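Local coordinates for sphingomyelinase C (Streptomyces griseocarneus, PDB 7CNE), which belongs to the endonuclease/exonuclease/phosphatase family and has its DNase I-like fold, in which two mixed beta-sheets pack together, at residues A[121-134]-A[146-158]. Residues are numbered along the deposited sequence; the frame is centred on the assembly and turned at random.
Sequences ACGADWWSNKGFAY and VVGTHAQSTDSGC
A133 N donates to G148 O and G148 N to A133 O, both 2.9 Å, making this a hydrogen-bonded pair of an antiparallel beta hairpin in one sheet of the DNase I-like fold. Beside it, V147 CG1 packs obliquely on F132 CD2 while CG2 meets the edge of the Y134 ring; with CG1 anti to the backbone N (chi1 177°), the branched valine serves both aromatics. Both rings, separately, pack edge-to-face with F177 of helix 162-180. T149 OG1 donates to G131 O (2.8 Å) from above the carbonyl plane.

Beyond the strands, the loops are joined by polar side chains. The D125 carboxylate takes S153 N on OD2 from above its plane and S153 OG on the syn lone pair of OD1; a water links OD2 to K130 NZ and A151 O, resting over one face of the H150 ring. Q152 suits its buried place by offering both an acceptor and a donor: OE1 receives C122 N (2.9 Å), and NE2 reaches C122 O and S153 O. The C122–C158 disulfide (chi3 94°) locks the loops covalently. G123, with positive phi, leaves room for D155 OD2, which accepts A124 N (3.0 Å) and, from the opposite face of the carboxylate, G157 N, closing an Asx turn.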
loop_
_atom_site.group_PDB
_atom_site.type_symbol
_atom_site.label_atom_id
_atom_site.label_comp_id
_atom_site.label_asym_id
_atom_site.label_seq_id
_atom_site.Cartn_x
_atom_site.Cartn_y
_atom_site.Cartn_z
ATOM N N ALA A 121 -2.814 16.754 -3.310
ATOM C CA ALA A 121 -3.147 16.175 -2.013
ATOM C C ALA A 121 -3.738 17.272 -1.138
ATOM O O ALA A 121 -3.533 18.459 -1.395
ATOM C CB ALA A 121 -1.922 15.550 -1.335
ATOM N N CYS A 122 -4.465 16.860 -0.097
ATOM C CA CYS A 122 -5.120 17.793 0.812
ATOM C C CYS A 122 -4.985 17.297 2.245
ATOM O O CYS A 122 -4.609 16.150 2.502
ATOM C CB CYS A 122 -6.602 18.001 0.459
ATOM S SG CYS A 122 -7.642 16.501 0.476
ATOM N N GLY A 123 -5.313 18.187 3.184
ATOM C CA GLY A 123 -5.220 17.850 4.589
ATOM C C GLY A 123 -3.810 17.451 4.955
ATOM O O GLY A 123 -2.831 18.022 4.464
ATOM N N ALA A 124 -3.701 16.421 5.802
ATOM C CA ALA A 124 -2.400 15.980 6.294
ATOM C C ALA A 124 -1.528 15.418 5.184
ATOM O O ALA A 124 -0.298 15.550 5.236
ATOM C CB ALA A 124 -2.581 14.926 7.389
ATOM N N ASP A 125 -2.136 14.778 4.182
ATOM C CA ASP A 125 -1.361 14.149 3.119
ATOM C C ASP A 125 -0.506 15.163 2.359
ATOM O O ASP A 125 0.583 14.828 1.877
ATOM C CB ASP A 125 -2.296 13.435 2.139
ATOM C CG ASP A 125 -3.162 12.379 2.806
ATOM O OD1 ASP A 125 -3.749 12.660 3.890
ATOM O OD2 ASP A 125 -3.277 11.276 2.221
ATOM N N TRP A 126 -1.006 16.386 2.187
ATOM C CA TRP A 126 -0.260 17.380 1.415
ATOM C C TRP A 126 1.096 17.667 2.044
ATOM O O TRP A 126 2.098 17.813 1.336
ATOM C CB TRP A 126 -1.061 18.676 1.299
ATOM C CG TRP A 126 -0.286 19.828 0.687
ATOM C CD1 TRP A 126 0.249 20.903 1.344
ATOM C CD2 TRP A 126 0.015 20.023 -0.703
ATOM N NE1 TRP A 126 0.879 21.745 0.452
ATOM C CE2 TRP A 126 0.746 21.232 -0.811
ATOM C CE3 TRP A 126 -0.258 19.294 -1.867
ATOM C CZ2 TRP A 126 1.208 21.723 -2.037
ATOM C CZ3 TRP A 126 0.205 19.784 -3.085
ATOM C CH2 TRP A 126 0.926 20.988 -3.157
ATOM N N TRP A 127 1.146 17.752 3.371
ATOM C CA TRP A 127 2.350 18.206 4.052
ATOM C C TRP A 127 3.429 17.138 4.126
ATOM O O TRP A 127 4.541 17.434 4.569
ATOM C CB TRP A 127 1.973 18.717 5.453
ATOM C CG TRP A 127 0.969 19.816 5.305
ATOM C CD1 TRP A 127 -0.367 19.755 5.572
ATOM C CD2 TRP A 127 1.214 21.112 4.754
ATOM N NE1 TRP A 127 -0.969 20.954 5.245
ATOM C CE2 TRP A 127 -0.016 21.803 4.746
ATOM C CE3 TRP A 127 2.359 21.765 4.285
ATOM C CZ2 TRP A 127 -0.130 23.117 4.293
ATOM C CZ3 TRP A 127 2.241 23.073 3.837
ATOM C CH2 TRP A 127 1.006 23.729 3.841
ATOM N N SER A 128 3.151 15.924 3.669
ATOM C CA SER A 128 4.126 14.850 3.725
ATOM C C SER A 128 4.457 14.390 2.307
ATOM O O SER A 128 3.801 14.777 1.337
ATOM C CB SER A 128 3.605 13.699 4.598
ATOM O OG SER A 128 2.529 13.026 3.982
ATOM N N ASN A 129 5.498 13.571 2.183
ATOM C CA ASN A 129 5.963 13.135 0.863
ATOM C C ASN A 129 5.217 11.883 0.402
ATOM O O ASN A 129 5.824 10.882 0.011
ATOM C CB ASN A 129 7.469 12.896 0.889
ATOM C CG ASN A 129 8.273 14.129 0.518
ATOM O OD1 ASN A 129 7.766 15.065 -0.120
ATOM N ND2 ASN A 129 9.543 14.141 0.923
ATOM N N LYS A 130 3.884 11.934 0.458
ATOM C CA LYS A 130 3.065 10.842 -0.051
ATOM C C LYS A 130 3.248 10.724 -1.559
ATOM O O LYS A 130 3.374 11.728 -2.266
ATOM C CB LYS A 130 1.590 11.074 0.299
ATOM C CG LYS A 130 1.211 10.712 1.744
ATOM C CD LYS A 130 1.223 9.194 1.927
ATOM C CE LYS A 130 1.038 8.803 3.383
ATOM N NZ LYS A 130 -0.390 8.739 3.778
ATOM N N GLY A 131 3.284 9.491 -2.057
ATOM C CA GLY A 131 3.549 9.296 -3.465
ATOM C C GLY A 131 3.481 7.845 -3.875
ATOM O O GLY A 131 2.778 7.054 -3.236
ATOM N N PHE A 132 4.195 7.475 -4.935
ATOM C CA PHE A 132 4.209 6.085 -5.358
ATOM C C PHE A 132 5.618 5.656 -5.741
ATOM O O PHE A 132 6.475 6.477 -6.089
ATOM C CB PHE A 132 3.215 5.807 -6.514
ATOM C CG PHE A 132 3.419 6.641 -7.761
ATOM C CD1 PHE A 132 2.786 7.871 -7.907
ATOM C CD2 PHE A 132 4.179 6.164 -8.816
ATOM C CE1 PHE A 132 2.944 8.618 -9.062
ATOM C CE2 PHE A 132 4.332 6.918 -9.986
ATOM C CZ PHE A 132 3.708 8.144 -10.098
ATOM N N ALA A 133 5.856 4.356 -5.614
ATOM C CA ALA A 133 7.077 3.725 -6.081
ATOM C C ALA A 133 6.775 2.988 -7.375
ATOM O O ALA A 133 5.725 2.357 -7.504
ATOM C CB ALA A 133 7.625 2.742 -5.043
ATOM N N TYR A 134 7.702 3.064 -8.326
ATOM C CA TYR A 134 7.603 2.344 -9.591
ATOM C C TYR A 134 8.765 1.374 -9.672
ATOM O O TYR A 134 9.921 1.799 -9.620
ATOM C CB TYR A 134 7.648 3.305 -10.776
ATOM C CG TYR A 134 7.763 2.643 -12.129
ATOM C CD1 TYR A 134 6.699 1.919 -12.660
ATOM C CD2 TYR A 134 8.917 2.779 -12.900
ATOM C CE1 TYR A 134 6.778 1.335 -13.903
ATOM C CE2 TYR A 134 9.012 2.177 -14.153
ATOM C CZ TYR A 134 7.938 1.461 -14.643
ATOM O OH TYR A 134 8.002 0.876 -15.888
ATOM N N VAL A 146 5.347 -2.733 -11.418
ATOM C CA VAL A 146 4.502 -2.569 -10.241
ATOM C C VAL A 146 4.582 -1.122 -9.794
ATOM O O VAL A 146 5.681 -0.576 -9.663
ATOM C CB VAL A 146 4.919 -3.508 -9.092
ATOM C CG1 VAL A 146 4.024 -3.283 -7.874
ATOM C CG2 VAL A 146 4.843 -4.953 -9.533
ATOM N N VAL A 147 3.424 -0.504 -9.567
ATOM C CA VAL A 147 3.329 0.767 -8.851
ATOM C C VAL A 147 2.740 0.465 -7.482
ATOM O O VAL A 147 1.659 -0.126 -7.382
ATOM C CB VAL A 147 2.466 1.797 -9.598
ATOM C CG1 VAL A 147 2.329 3.098 -8.761
ATOM C CG2 VAL A 147 3.040 2.087 -10.990
ATOM N N GLY A 148 3.442 0.858 -6.430
ATOM C CA GLY A 148 2.963 0.696 -5.065
ATOM C C GLY A 148 2.663 2.071 -4.502
ATOM O O GLY A 148 3.441 3.005 -4.699
ATOM N N THR A 149 1.536 2.206 -3.811
ATOM C CA THR A 149 1.165 3.541 -3.359
ATOM C C THR A 149 0.223 3.467 -2.166
ATOM O O THR A 149 -0.219 2.394 -1.736
ATOM C CB THR A 149 0.532 4.361 -4.497
ATOM O OG1 THR A 149 0.503 5.749 -4.133
ATOM C CG2 THR A 149 -0.894 3.895 -4.783
ATOM N N HIS A 150 -0.036 4.650 -1.624
ATOM C CA HIS A 150 -1.020 4.893 -0.579
ATOM C C HIS A 150 -1.678 6.212 -0.971
ATOM O O HIS A 150 -1.048 7.264 -0.862
ATOM C CB HIS A 150 -0.343 4.981 0.792
ATOM C CG HIS A 150 -1.294 5.136 1.937
ATOM N ND1 HIS A 150 -0.869 5.421 3.219
ATOM C CD2 HIS A 150 -2.645 5.032 2.000
ATOM C CE1 HIS A 150 -1.918 5.501 4.020
ATOM N NE2 HIS A 150 -3.006 5.261 3.308
ATOM N N ALA A 151 -2.906 6.159 -1.467
ATOM C CA ALA A 151 -3.555 7.333 -2.036
ATOM C C ALA A 151 -4.179 8.213 -0.945
ATOM O O ALA A 151 -4.232 7.857 0.236
ATOM C CB ALA A 151 -4.613 6.913 -3.065
ATOM N N GLN A 152 -4.642 9.390 -1.367
ATOM C CA GLN A 152 -5.140 10.417 -0.453
ATOM C C GLN A 152 -6.187 9.878 0.524
ATOM O O GLN A 152 -7.173 9.257 0.122
ATOM C CB GLN A 152 -5.737 11.565 -1.273
ATOM C CG GLN A 152 -6.531 12.595 -0.455
ATOM C CD GLN A 152 -5.626 13.467 0.373
ATOM O OE1 GLN A 152 -4.654 14.003 -0.140
ATOM N NE2 GLN A 152 -5.930 13.607 1.668
ATOM N N SER A 153 -5.987 10.145 1.810
ATOM C CA SER A 153 -6.952 9.722 2.814
ATOM C C SER A 153 -8.099 10.728 2.916
ATOM O O SER A 153 -7.997 11.879 2.485
ATOM C CB SER A 153 -6.281 9.557 4.182
ATOM O OG SER A 153 -5.814 10.810 4.665
ATOM N N THR A 154 -9.215 10.272 3.481
ATOM C CA THR A 154 -10.380 11.136 3.679
ATOM C C THR A 154 -10.186 11.890 4.995
ATOM O O THR A 154 -10.707 11.526 6.052
ATOM C CB THR A 154 -11.663 10.312 3.638
ATOM O OG1 THR A 154 -11.759 9.693 2.347
ATOM C CG2 THR A 154 -12.895 11.197 3.843
ATOM N N ASP A 155 -9.419 12.977 4.908
ATOM C CA ASP A 155 -8.800 13.626 6.056
ATOM C C ASP A 155 -9.585 14.841 6.533
ATOM O O ASP A 155 -10.248 15.530 5.754
ATOM C CB ASP A 155 -7.371 14.064 5.724
ATOM C CG ASP A 155 -6.670 14.676 6.917
ATOM O OD1 ASP A 155 -6.352 13.911 7.846
ATOM O OD2 ASP A 155 -6.470 15.914 6.947
ATOM N N SER A 156 -9.456 15.105 7.836
ATOM C CA SER A 156 -10.132 16.219 8.491
ATOM C C SER A 156 -9.793 17.559 7.851
ATOM O O SER A 156 -10.641 18.460 7.806
ATOM C CB SER A 156 -9.740 16.236 9.970
ATOM O OG SER A 156 -10.788 16.754 10.763
ATOM N N GLY A 157 -8.559 17.718 7.376
ATOM C CA GLY A 157 -8.086 18.947 6.778
ATOM C C GLY A 157 -8.498 19.158 5.346
ATOM O O GLY A 157 -8.232 20.225 4.783
ATOM N N CYS A 158 -9.138 18.169 4.729
ATOM C CA CYS A 158 -9.658 18.322 3.381
ATOM C C CYS A 158 -11.048 18.941 3.443
ATOM O O CYS A 158 -11.839 18.623 4.332
ATOM C CB CYS A 158 -9.719 16.974 2.662
ATOM S SG CYS A 158 -8.110 16.155 2.446
HETATM O O HOH W 1 -2.734 8.633 2.499
HETATM O O HOH W 2 -1.694 10.630 -0.598
#